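Local structure of acetylornithine aminotransferase (Aquifex aeolicus, 2EH6) at residues K119-E124 with Y166-E171; N125-R130 with S136-P141; S155-K158 with D163-Y166. The protein catalyses the pyridoxal-phosphate-dependent transfer of the amino group of N(2)-acetyl-L-ornithine to 2-oxoglutarate, a step of arginine biosynthesis. All coordinates share one frame; numbering follows the deposited sequence.

Contact 1. Residues K119-E124 with Y166-E171; sequences KFISFE and YKLLDE
The flat peptide group joining Leu168 to Leu169 receives the end of Ile121 on one face: CD1 of Ile121 sits almost directly over the bond, 3.6 Å from Leu168 C and just as near to Leu169 N. From there the same methyl reaches the first side-chain carbon of both leucines, lying 3.8 Å from Leu168 CB and 3.8 Å from Leu169 CB. With CG1 opposite the carbonyl carbon (chi1 -66°) and the chain extended beyond it, Ile121 pushes CD1 well clear of its own strand. The second flat group, the carboxylate of Asp170, meets Lys119 mainly through OD2: NZ makes a long salt bridge to OD2 of Asp170 (3.5 Å), tilted from the carboxylate plane, their side chains crossing at about a right angle, and the aliphatic CD of Lys119 comes to 3.9 Å from that same OD2. The other oxygen, OD1, takes a hydrogen bond from Glu172 N, which helps fix the rotation of the group. Strand 119-123 belongs to the mixed sheet of the large domain, in the fold type I arrangement of these transaminases, and residues 166-171 are part of a beta-alpha-beta crossover that spans it, leading from strand 154-157 through helix 162-166 to strand 173-178. Leu169 also packs on Ile201 and Lys205 of helix 192-205. Phe120 turns to the other side of the sheet, against helix 95-112.

Contact 2. Residues N125-R130 with S136-P141; sequences NSFHGR and SATGQP. With PLP (pyridoxal-5'-phosphate), chain C.
Phe127 lies side by side with Thr138, its CD1 4.2 Å from Thr138 CG2, while an edge of the ring borders pyridoxal phosphate, CE2 of Phe127 being 3.8 Å from PLP C5. Residues 125-130 form the cofactor-binding loop after strand 119-123 in this fold type I aminotransferase, and Phe127, His128 and Gly129 all line the pocket. Behind them, Thr138, just past the end of helix 132-137, accepts a hydrogen bond at OG1 from His128 N (2.9 Å, 166°); Ser134 O is a second partner of that hydroxyl. The imidazole brings an edge to the helix end, with CD2 of His128 3.4 Å from Ala137 O, and gives ND1 to Asp212. Further out, Gln140 NE2 bonds Ser126 O almost straight (3.0 Å, 169°), approaching well above the carbonyl plane, and also bonds Glu184. With an alanine here, Ser126 O and Glu184 would probably lose the amide that joins them. Gly139, centre of an inverse gamma turn, accepts from Asn125 N at its O. Its own N gives a hydrogen bond to Ser126 OG (2.9 Å), a hydroxyl whose other partner is Phe123 O.

Contact 3. Residues S155-K158 with D163-Y166; sequences SYAK and DSVY
The hydroxyl of Ser164 is held from two directions. OG accepts a short, nearly straight hydrogen bond from Lys158 N (2.8 Å, 167°) and is also bonded to Asp161 O, just ahead of helix 162-166. This puts one oxygen between the backbone leaving the strand and the backbone entering the helix, so that the two ends of the connection are tied together by one side chain. The torsion chi1 of 67° sets OG of Ser164 between its own backbone N and carbonyl carbon, a position from which it can meet both partners at once. The bonded hydroxyl is packed as well as paired: the methyl of Ala157, pointing at the helix, comes to 3.4 Å of Ser164 OG. On the apolar side of the contact, Ala157 CB touches one branch of Val165, at 4.1 Å from CG2, the methyl that lies beside the valine's backbone N. The smallness of Ala157 suits the approach of the two backbones, whose alpha carbons at Ala157 and Ser164 are only 5.2 Å apart. Lys158 adds its CB, 3.8 Å from Ser164 OG; beyond it the chain runs extended away from the helix and packs on Glu124. Strand 154-157 is the outermost strand on its side of the large-domain sheet within this chain, paired in parallel with strand 119-123 through backbone bonds of Ser155 and Ala157. Helix 162-166 follows it after a short connection and lies on the side of Ala157 where Leu168 also packs, while Tyr156 points the opposite way and bonds Ser136 O of helix 132-137.

Overall arrangement
All three contacts lie on the same side of the chain's centre, near one edge of the large-domain sheet. Contacts 1 and 3 are close neighbours, their centres about 6 Å apart: they share Tyr166 and rest on the neighbouring parallel strands 119-123 and 154-157. Contact 2 is about 14 Å from the centre of each. Along the chain, strand 119-123 comes first, then the cofactor loop and helix 132-137 of contact 2, then strand 154-157 and helix 162-166 of contact 3, before residues 166-171 return to complete contact 1. A probable hydrogen bond from Ser122 OG to Ala137 O ties contact 1 to contact 2, linking the strand next to the sheet's edge to the helix end behind the cofactor loop.

Contact 1. Residues K119-E124 with Y166-E171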
ATOM      1  N   LYS A 119      16.413  13.508 -11.892  1.00 36.21           N
ATOM      2  CA  LYS A 119      16.543  12.247 -12.610  1.00 35.12           C
ATOM      3  C   LYS A 119      17.066  11.135 -11.710  1.00 32.79           C
ATOM      4  O   LYS A 119      17.686  11.384 -10.679  1.00 32.12           O
ATOM      5  CB  LYS A 119      17.491  12.399 -13.803  1.00 37.02           C
ATOM      6  CG  LYS A 119      17.067  13.441 -14.824  1.00 39.72           C
ATOM      7  CD  LYS A 119      18.032  13.458 -16.007  1.00 42.83           C
ATOM      8  CE  LYS A 119      17.655  14.540 -17.006  1.00 43.22           C
ATOM      9  NZ  LYS A 119      18.577  14.539 -18.174  1.00 46.82           N
ATOM     10  N   PHE A 120      16.814   9.902 -12.118  1.00 31.20           N
ATOM     11  CA  PHE A 120      17.265   8.752 -11.355  1.00 29.55           C
ATOM     12  C   PHE A 120      17.840   7.717 -12.288  1.00 27.35           C
ATOM     13  O   PHE A 120      17.381   7.553 -13.421  1.00 28.13           O
ATOM     14  CB  PHE A 120      16.100   8.124 -10.584  1.00 28.92           C
ATOM     15  CG  PHE A 120      15.560   8.986  -9.492  1.00 27.86           C
ATOM     16  CD1 PHE A 120      16.141   8.979  -8.230  1.00 27.38           C
ATOM     17  CD2 PHE A 120      14.479   9.824  -9.728  1.00 27.77           C
ATOM     18  CE1 PHE A 120      15.650   9.797  -7.215  1.00 26.56           C
ATOM     19  CE2 PHE A 120      13.985  10.644  -8.726  1.00 25.91           C
ATOM     20  CZ  PHE A 120      14.570  10.631  -7.466  1.00 27.30           C
ATOM     21  N   ILE A 121      18.861   7.031 -11.803  1.00 27.33           N
ATOM     22  CA  ILE A 121      19.487   5.965 -12.552  1.00 28.45           C
ATOM     23  C   ILE A 121      19.192   4.693 -11.772  1.00 28.97           C
ATOM     24  O   ILE A 121      19.527   4.599 -10.595  1.00 29.38           O
ATOM     25  CB  ILE A 121      21.018   6.135 -12.629  1.00 30.09           C
ATOM     26  CG1 ILE A 121      21.366   7.382 -13.450  1.00 30.17           C
ATOM     27  CG2 ILE A 121      21.650   4.879 -13.237  1.00 29.52           C
ATOM     28  CD1 ILE A 121      22.859   7.669 -13.528  1.00 31.06           C
ATOM     29  N   SER A 122      18.534   3.736 -12.411  1.00 30.75           N
ATOM     30  CA  SER A 122      18.255   2.464 -11.760  1.00 31.15           C
ATOM     31  C   SER A 122      18.924   1.421 -12.644  1.00 32.27           C
ATOM     32  O   SER A 122      19.664   1.779 -13.561  1.00 30.91           O
ATOM     33  CB  SER A 122      16.746   2.214 -11.636  1.00 30.31           C
ATOM     34  OG  SER A 122      16.116   2.182 -12.899  1.00 32.88           O
ATOM     35  N   PHE A 123      18.666   0.144 -12.397  1.00 31.87           N
ATOM     36  CA  PHE A 123      19.322  -0.891 -13.182  1.00 31.59           C
ATOM     37  C   PHE A 123      18.426  -1.869 -13.922  1.00 32.22           C
ATOM     38  O   PHE A 123      17.272  -2.091 -13.549  1.00 30.92           O
ATOM     39  CB  PHE A 123      20.277  -1.661 -12.271  1.00 33.30           C
ATOM     40  CG  PHE A 123      21.415  -0.831 -11.761  1.00 34.45           C
ATOM     41  CD1 PHE A 123      22.582  -0.693 -12.508  1.00 34.33           C
ATOM     42  CD2 PHE A 123      21.310  -0.153 -10.554  1.00 33.96           C
ATOM     43  CE1 PHE A 123      23.630   0.110 -12.059  1.00 34.69           C
ATOM     44  CE2 PHE A 123      22.352   0.653 -10.098  1.00 35.23           C
ATOM     45  CZ  PHE A 123      23.514   0.783 -10.854  1.00 34.40           C
ATOM     46  N   GLU A 124      18.977  -2.441 -14.988  1.00 32.50           N
ATOM     47  CA  GLU A 124      18.272  -3.428 -15.787  1.00 32.80           C
ATOM     48  C   GLU A 124      18.031  -4.646 -14.900  1.00 32.93           C
ATOM     49  O   GLU A 124      18.859  -4.967 -14.047  1.00 31.80           O
ATOM     50  CB  GLU A 124      19.118  -3.824 -17.002  1.00 35.39           C
ATOM     51  CG  GLU A 124      18.987  -2.869 -18.184  1.00 38.98           C
ATOM     52  CD  GLU A 124      19.939  -3.196 -19.321  1.00 42.06           C
ATOM     53  OE1 GLU A 124      20.257  -4.389 -19.515  1.00 42.20           O
ATOM     54  OE2 GLU A 124      20.361  -2.259 -20.030  1.00 43.61           O
ATOM     55  N   TYR A 166      28.178   5.906 -15.514  1.00 43.15           N
ATOM     56  CA  TYR A 166      28.743   7.194 -15.905  1.00 45.23           C
ATOM     57  C   TYR A 166      28.070   7.745 -17.161  1.00 45.56           C
ATOM     58  O   TYR A 166      27.799   8.941 -17.253  1.00 46.52           O
ATOM     59  CB  TYR A 166      30.247   7.069 -16.164  1.00 47.02           C
ATOM     60  CG  TYR A 166      31.073   6.749 -14.942  1.00 49.17           C
ATOM     61  CD1 TYR A 166      31.123   7.625 -13.856  1.00 51.20           C
ATOM     62  CD2 TYR A 166      31.825   5.578 -14.879  1.00 49.82           C
ATOM     63  CE1 TYR A 166      31.905   7.340 -12.738  1.00 52.46           C
ATOM     64  CE2 TYR A 166      32.609   5.284 -13.767  1.00 51.30           C
ATOM     65  CZ  TYR A 166      32.646   6.166 -12.703  1.00 52.62           C
ATOM     66  OH  TYR A 166      33.428   5.871 -11.608  1.00 55.44           O
ATOM     67  N   LYS A 167      27.799   6.876 -18.127  1.00 46.23           N
ATOM     68  CA  LYS A 167      27.173   7.306 -19.371  1.00 47.99           C
ATOM     69  C   LYS A 167      25.780   7.897 -19.165  1.00 47.79           C
ATOM     70  O   LYS A 167      25.239   8.546 -20.064  1.00 48.50           O
ATOM     71  CB  LYS A 167      27.079   6.131 -20.348  1.00 49.88           C
ATOM     72  CG  LYS A 167      28.410   5.470 -20.658  1.00 53.15           C
ATOM     73  N   LEU A 168      25.202   7.682 -17.986  1.00 46.75           N
ATOM     74  CA  LEU A 168      23.861   8.183 -17.701  1.00 44.84           C
ATOM     75  C   LEU A 168      23.824   9.249 -16.615  1.00 44.06           C
ATOM     76  O   LEU A 168      22.807   9.919 -16.435  1.00 43.59           O
ATOM     77  CB  LEU A 168      22.946   7.019 -17.291  1.00 44.16           C
ATOM     78  CG  LEU A 168      22.744   5.876 -18.295  1.00 43.34           C
ATOM     79  CD1 LEU A 168      22.013   4.727 -17.620  1.00 43.52           C
ATOM     80  CD2 LEU A 168      21.960   6.374 -19.498  1.00 42.29           C
ATOM     81  N   LEU A 169      24.925   9.415 -15.893  1.00 43.50           N
ATOM     82  CA  LEU A 169      24.957  10.395 -14.816  1.00 45.28           C
ATOM     83  C   LEU A 169      25.348  11.802 -15.265  1.00 46.56           C
ATOM     84  O   LEU A 169      26.373  11.998 -15.916  1.00 47.66           O
ATOM     85  CB  LEU A 169      25.900   9.915 -13.708  1.00 44.70           C
ATOM     86  CG  LEU A 169      25.762  10.574 -12.330  1.00 46.94           C
ATOM     87  CD1 LEU A 169      26.430   9.697 -11.287  1.00 47.65           C
ATOM     88  CD2 LEU A 169      26.379  11.969 -12.336  1.00 47.74           C
ATOM     89  N   ASP A 170      24.510  12.776 -14.919  1.00 47.14           N
ATOM     90  CA  ASP A 170      24.763  14.174 -15.246  1.00 47.54           C
ATOM     91  C   ASP A 170      24.470  15.002 -14.004  1.00 47.82           C
ATOM     92  O   ASP A 170      24.205  14.442 -12.940  1.00 48.15           O
ATOM     93  CB  ASP A 170      23.897  14.639 -16.423  1.00 49.10           C
ATOM     94  CG  ASP A 170      22.419  14.402 -16.200  1.00 50.97           C
ATOM     95  OD1 ASP A 170      21.876  14.885 -15.187  1.00 51.73           O
ATOM     96  OD2 ASP A 170      21.795  13.735 -17.051  1.00 54.13           O
ATOM     97  N   GLU A 171      24.518  16.325 -14.130  1.00 46.57           N
ATOM     98  CA  GLU A 171      24.296  17.208 -12.983  1.00 46.36           C
ATOM     99  C   GLU A 171      22.812  17.317 -12.568  1.00 44.23           C
ATOM    100  O   GLU A 171      22.460  17.922 -11.566  1.00 44.01           O
ATOM    101  CB  GLU A 171      24.882  18.591 -13.296  1.00 48.71           C
ATOM    102  CG  GLU A 171      24.268  19.236 -14.540  1.00 52.30           C
ATOM    103  CD  GLU A 171      24.786  18.538 -15.774  1.00 55.19           C
ATOM    104  OE1 GLU A 171      25.989  18.322 -15.867  1.00 57.28           O
ATOM    105  OE2 GLU A 171      23.982  18.234 -16.651  1.00 55.71           O
TER

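Contact 2. Residues N125-R130 with S136-P141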
ATOM      1  N   ASN A 125      16.896  -5.310 -15.107  1.00 32.77           N
ATOM      2  CA  ASN A 125      16.521  -6.495 -14.339  1.00 33.58           C
ATOM      3  C   ASN A 125      16.108  -6.176 -12.916  1.00 31.37           C
ATOM      4  O   ASN A 125      15.931  -7.083 -12.106  1.00 31.47           O
ATOM      5  CB  ASN A 125      17.665  -7.503 -14.289  1.00 36.24           C
ATOM      6  CG  ASN A 125      18.108  -7.936 -15.654  1.00 38.17           C
ATOM      7  OD1 ASN A 125      17.302  -8.391 -16.461  1.00 41.87           O
ATOM      8  ND2 ASN A 125      19.400  -7.804 -15.925  1.00 39.30           N
ATOM      9  N   SER A 126      15.966  -4.894 -12.608  1.00 30.75           N
ATOM     10  CA  SER A 126      15.567  -4.491 -11.270  1.00 30.03           C
ATOM     11  C   SER A 126      14.052  -4.543 -11.149  1.00 29.52           C
ATOM     12  O   SER A 126      13.334  -4.556 -12.154  1.00 28.52           O
ATOM     13  CB  SER A 126      16.044  -3.072 -10.974  1.00 30.66           C
ATOM     14  OG  SER A 126      15.320  -2.128 -11.747  1.00 31.43           O
ATOM     15  N   PHE A 127      13.572  -4.589  -9.912  1.00 27.94           N
ATOM     16  CA  PHE A 127      12.139  -4.606  -9.656  1.00 27.83           C
ATOM     17  C   PHE A 127      11.902  -3.795  -8.405  1.00 26.35           C
ATOM     18  O   PHE A 127      12.345  -4.183  -7.330  1.00 27.48           O
ATOM     19  CB  PHE A 127      11.612  -6.022  -9.427  1.00 27.27           C
ATOM     20  CG  PHE A 127      10.125  -6.070  -9.278  1.00 28.52           C
ATOM     21  CD1 PHE A 127       9.304  -6.032 -10.400  1.00 29.75           C
ATOM     22  CD2 PHE A 127       9.541  -6.042  -8.015  1.00 30.54           C
ATOM     23  CE1 PHE A 127       7.918  -5.957 -10.270  1.00 31.75           C
ATOM     24  CE2 PHE A 127       8.159  -5.967  -7.870  1.00 32.73           C
ATOM     25  CZ  PHE A 127       7.346  -5.921  -8.999  1.00 32.18           C
ATOM     26  N   HIS A 128      11.195  -2.677  -8.539  1.00 25.57           N
ATOM     27  CA  HIS A 128      10.945  -1.808  -7.395  1.00 25.32           C
ATOM     28  C   HIS A 128       9.470  -1.593  -7.070  1.00 24.13           C
ATOM     29  O   HIS A 128       9.141  -0.964  -6.070  1.00 24.85           O
ATOM     30  CB  HIS A 128      11.631  -0.455  -7.628  1.00 25.44           C
ATOM     31  CG  HIS A 128      13.114  -0.561  -7.818  1.00 25.77           C
ATOM     32  ND1 HIS A 128      13.958  -1.033  -6.834  1.00 25.73           N
ATOM     33  CD2 HIS A 128      13.899  -0.287  -8.887  1.00 24.75           C
ATOM     34  CE1 HIS A 128      15.198  -1.048  -7.292  1.00 25.70           C
ATOM     35  NE2 HIS A 128      15.189  -0.600  -8.535  1.00 26.08           N
ATOM     36  N   GLY A 129       8.582  -2.122  -7.902  1.00 24.92           N
ATOM     37  CA  GLY A 129       7.164  -1.951  -7.644  1.00 25.90           C
ATOM     38  C   GLY A 129       6.349  -1.700  -8.894  1.00 27.31           C
ATOM     39  O   GLY A 129       6.902  -1.462  -9.976  1.00 27.62           O
ATOM     40  N   ARG A 130       5.027  -1.726  -8.733  1.00 26.47           N
ATOM     41  CA  ARG A 130       4.093  -1.554  -9.839  1.00 26.66           C
ATOM     42  C   ARG A 130       3.378  -0.211  -9.929  1.00 25.00           C
ATOM     43  O   ARG A 130       2.749   0.069 -10.952  1.00 25.48           O
ATOM     44  CB  ARG A 130       3.037  -2.654  -9.786  1.00 28.58           C
ATOM     45  CG  ARG A 130       3.586  -4.068  -9.832  1.00 35.41           C
ATOM     46  CD  ARG A 130       3.850  -4.537 -11.255  1.00 37.22           C
ATOM     47  NE  ARG A 130       3.935  -5.993 -11.309  1.00 40.23           N
ATOM     48  CZ  ARG A 130       3.822  -6.715 -12.420  1.00 43.52           C
ATOM     49  NH1 ARG A 130       3.616  -6.119 -13.592  1.00 43.43           N
ATOM     50  NH2 ARG A 130       3.898  -8.039 -12.360  1.00 41.92           N
ATOM     51  N   SER A 136       8.459   3.214 -12.862  1.00 27.82           N
ATOM     52  CA  SER A 136       9.429   3.949 -13.663  1.00 28.40           C
ATOM     53  C   SER A 136      10.855   3.548 -13.292  1.00 28.34           C
ATOM     54  O   SER A 136      11.730   3.493 -14.157  1.00 30.16           O
ATOM     55  CB  SER A 136       9.232   5.452 -13.483  1.00 26.01           C
ATOM     56  OG  SER A 136       7.922   5.822 -13.876  1.00 28.42           O
ATOM     57  N   ALA A 137      11.082   3.256 -12.013  1.00 27.61           N
ATOM     58  CA  ALA A 137      12.408   2.847 -11.543  1.00 27.73           C
ATOM     59  C   ALA A 137      12.713   1.402 -11.932  1.00 28.35           C
ATOM     60  O   ALA A 137      13.874   1.014 -12.062  1.00 27.76           O
ATOM     61  CB  ALA A 137      12.498   3.004 -10.030  1.00 26.28           C
ATOM     62  N   THR A 138      11.664   0.604 -12.103  1.00 28.24           N
ATOM     63  CA  THR A 138      11.810  -0.798 -12.475  1.00 28.38           C
ATOM     64  C   THR A 138      12.364  -0.894 -13.896  1.00 30.55           C
ATOM     65  O   THR A 138      11.725  -0.467 -14.856  1.00 30.09           O
ATOM     66  CB  THR A 138      10.448  -1.511 -12.359  1.00 28.01           C
ATOM     67  OG1 THR A 138      10.056  -1.527 -10.982  1.00 26.58           O
ATOM     68  CG2 THR A 138      10.516  -2.928 -12.882  1.00 25.13           C
ATOM     69  N   GLY A 139      13.564  -1.456 -14.015  1.00 32.90           N
ATOM     70  CA  GLY A 139      14.214  -1.558 -15.308  1.00 35.93           C
ATOM     71  C   GLY A 139      13.838  -2.757 -16.152  1.00 37.65           C
ATOM     72  O   GLY A 139      14.711  -3.470 -16.646  1.00 38.28           O
ATOM     73  N   GLN A 140      12.541  -2.981 -16.320  1.00 38.34           N
ATOM     74  CA  GLN A 140      12.063  -4.097 -17.122  1.00 39.94           C
ATOM     75  C   GLN A 140      10.892  -3.616 -17.957  1.00 40.47           C
ATOM     76  O   GLN A 140       9.745  -3.633 -17.512  1.00 40.96           O
ATOM     77  CB  GLN A 140      11.648  -5.263 -16.224  1.00 39.31           C
ATOM     78  CG  GLN A 140      12.783  -5.786 -15.354  1.00 40.50           C
ATOM     79  CD  GLN A 140      12.451  -7.102 -14.680  1.00 40.62           C
ATOM     80  OE1 GLN A 140      12.182  -8.098 -15.348  1.00 41.45           O
ATOM     81  NE2 GLN A 140      12.470  -7.113 -13.352  1.00 39.30           N
ATOM     82  N   PRO A 141      11.175  -3.174 -19.190  1.00 41.40           N
ATOM     83  CA  PRO A 141      10.200  -2.661 -20.154  1.00 42.08           C
ATOM     84  C   PRO A 141       8.921  -3.478 -20.293  1.00 41.48           C
ATOM     85  O   PRO A 141       7.864  -2.925 -20.597  1.00 42.49           O
ATOM     86  CB  PRO A 141      10.999  -2.614 -21.456  1.00 43.48           C
ATOM     87  CG  PRO A 141      12.379  -2.309 -20.977  1.00 44.62           C
ATOM     88  CD  PRO A 141      12.512  -3.256 -19.804  1.00 42.41           C
TER
HETATM   89  N1  PLP C1001      11.101  -3.784  -4.563  1.00 40.84           N
HETATM   90  C2  PLP C1001      11.720  -4.967  -4.393  1.00 41.06           C
HETATM   91  C2A PLP C1001      13.225  -5.043  -4.415  1.00 40.23           C
HETATM   92  C3  PLP C1001      10.969  -6.143  -4.193  1.00 43.17           C
HETATM   93  O3  PLP C1001      11.596  -7.346  -4.020  1.00 48.34           O
HETATM   94  C4  PLP C1001       9.538  -6.053  -4.174  1.00 41.56           C
HETATM   95  C4A PLP C1001       8.748  -7.287  -3.951  1.00 43.09           C
HETATM   96  C5  PLP C1001       8.917  -4.753  -4.367  1.00 40.82           C
HETATM   97  C6  PLP C1001       9.753  -3.644  -4.557  1.00 41.32           C
HETATM   98  C5A PLP C1001       7.405  -4.591  -4.364  1.00 40.81           C
HETATM   99  O4P PLP C1001       6.919  -4.700  -3.025  1.00 41.58           O
HETATM  100  P   PLP C1001       5.304  -4.539  -3.027  1.00 39.36           P
HETATM  101  O1P PLP C1001       4.835  -4.658  -1.627  1.00 39.63           O
HETATM  102  O2P PLP C1001       4.851  -3.127  -3.613  1.00 41.05           O
HETATM  103  O3P PLP C1001       4.659  -5.712  -3.921  1.00 38.70           O

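Contact 3. Residues S155-K158 with D163-Y166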
ATOM      1  N   SER A 155      16.450   6.276 -16.144  1.00 32.23           N
ATOM      2  CA  SER A 155      17.262   5.589 -17.142  1.00 34.75           C
ATOM      3  C   SER A 155      17.828   4.340 -16.481  1.00 34.81           C
ATOM      4  O   SER A 155      18.012   4.303 -15.265  1.00 35.13           O
ATOM      5  CB  SER A 155      18.396   6.495 -17.645  1.00 35.42           C
ATOM      6  OG  SER A 155      19.271   6.859 -16.594  1.00 39.66           O
ATOM      7  N   TYR A 156      18.122   3.323 -17.282  1.00 33.91           N
ATOM      8  CA  TYR A 156      18.616   2.070 -16.727  1.00 34.47           C
ATOM      9  C   TYR A 156      20.039   1.690 -17.117  1.00 35.47           C
ATOM     10  O   TYR A 156      20.355   1.514 -18.294  1.00 35.79           O
ATOM     11  CB  TYR A 156      17.643   0.951 -17.116  1.00 32.63           C
ATOM     12  CG  TYR A 156      16.200   1.386 -16.966  1.00 32.68           C
ATOM     13  CD1 TYR A 156      15.658   1.645 -15.710  1.00 31.71           C
ATOM     14  CD2 TYR A 156      15.409   1.626 -18.085  1.00 33.66           C
ATOM     15  CE1 TYR A 156      14.364   2.144 -15.572  1.00 31.42           C
ATOM     16  CE2 TYR A 156      14.117   2.122 -17.961  1.00 33.33           C
ATOM     17  CZ  TYR A 156      13.601   2.382 -16.702  1.00 31.16           C
ATOM     18  OH  TYR A 156      12.330   2.903 -16.584  1.00 29.77           O
ATOM     19  N   ALA A 157      20.893   1.561 -16.107  1.00 36.58           N
ATOM     20  CA  ALA A 157      22.282   1.170 -16.309  1.00 36.89           C
ATOM     21  C   ALA A 157      22.377  -0.339 -16.124  1.00 37.31           C
ATOM     22  O   ALA A 157      21.365  -1.007 -15.891  1.00 36.40           O
ATOM     23  CB  ALA A 157      23.177   1.880 -15.302  1.00 36.42           C
ATOM     24  N   LYS A 158      23.587  -0.879 -16.222  1.00 38.34           N
ATOM     25  CA  LYS A 158      23.785  -2.313 -16.059  1.00 38.82           C
ATOM     26  C   LYS A 158      24.536  -2.655 -14.777  1.00 38.54           C
ATOM     27  O   LYS A 158      25.553  -2.041 -14.451  1.00 38.52           O
ATOM     28  CB  LYS A 158      24.510  -2.883 -17.281  1.00 40.87           C
ATOM     29  CG  LYS A 158      23.657  -2.823 -18.536  1.00 44.05           C
ATOM     30  CD  LYS A 158      24.367  -3.367 -19.758  1.00 48.49           C
ATOM     31  CE  LYS A 158      23.444  -3.318 -20.971  1.00 50.20           C
ATOM     32  NZ  LYS A 158      24.112  -3.790 -22.216  1.00 53.12           N
ATOM     33  N   ASP A 163      30.706   1.707 -15.898  1.00 44.27           N
ATOM     34  CA  ASP A 163      30.759   2.631 -17.021  1.00 44.73           C
ATOM     35  C   ASP A 163      29.359   2.977 -17.515  1.00 43.68           C
ATOM     36  O   ASP A 163      29.114   4.102 -17.948  1.00 43.76           O
ATOM     37  CB  ASP A 163      31.598   2.049 -18.166  1.00 47.21           C
ATOM     38  CG  ASP A 163      33.085   1.993 -17.834  1.00 49.53           C
ATOM     39  OD1 ASP A 163      33.629   3.015 -17.365  1.00 50.68           O
ATOM     40  OD2 ASP A 163      33.711   0.933 -18.045  1.00 50.36           O
ATOM     41  N   SER A 164      28.440   2.016 -17.443  1.00 42.00           N
ATOM     42  CA  SER A 164      27.067   2.257 -17.886  1.00 40.88           C
ATOM     43  C   SER A 164      26.423   3.303 -16.985  1.00 39.83           C
ATOM     44  O   SER A 164      25.494   4.000 -17.395  1.00 39.92           O
ATOM     45  CB  SER A 164      26.240   0.962 -17.852  1.00 40.47           C
ATOM     46  OG  SER A 164      26.035   0.511 -16.525  1.00 39.71           O
ATOM     47  N   VAL A 165      26.921   3.411 -15.757  1.00 38.62           N
ATOM     48  CA  VAL A 165      26.401   4.390 -14.812  1.00 39.77           C
ATOM     49  C   VAL A 165      26.892   5.788 -15.201  1.00 41.48           C
ATOM     50  O   VAL A 165      26.116   6.742 -15.225  1.00 42.03           O
ATOM     51  CB  VAL A 165      26.854   4.076 -13.364  1.00 39.49           C
ATOM     52  CG1 VAL A 165      26.288   5.107 -12.403  1.00 37.58           C
ATOM     53  CG2 VAL A 165      26.397   2.679 -12.967  1.00 38.99           C
ATOM     54  N   TYR A 166      28.178   5.906 -15.514  1.00 43.15           N
ATOM     55  CA  TYR A 166      28.743   7.194 -15.905  1.00 45.23           C
ATOM     56  C   TYR A 166      28.070   7.745 -17.161  1.00 45.56           C
ATOM     57  O   TYR A 166      27.799   8.941 -17.253  1.00 46.52           O
ATOM     58  CB  TYR A 166      30.247   7.069 -16.164  1.00 47.02           C
ATOM     59  CG  TYR A 166      31.073   6.749 -14.942  1.00 49.17           C
ATOM     60  CD1 TYR A 166      31.123   7.625 -13.856  1.00 51.20           C
ATOM     61  CD2 TYR A 166      31.825   5.578 -14.879  1.00 49.82           C
ATOM     62  CE1 TYR A 166      31.905   7.340 -12.738  1.00 52.46           C
ATOM     63  CE2 TYR A 166      32.609   5.284 -13.767  1.00 51.30           C
ATOM     64  CZ  TYR A 166      32.646   6.166 -12.703  1.00 52.62           C
ATOM     65  OH  TYR A 166      33.428   5.871 -11.608  1.00 55.44           O
TER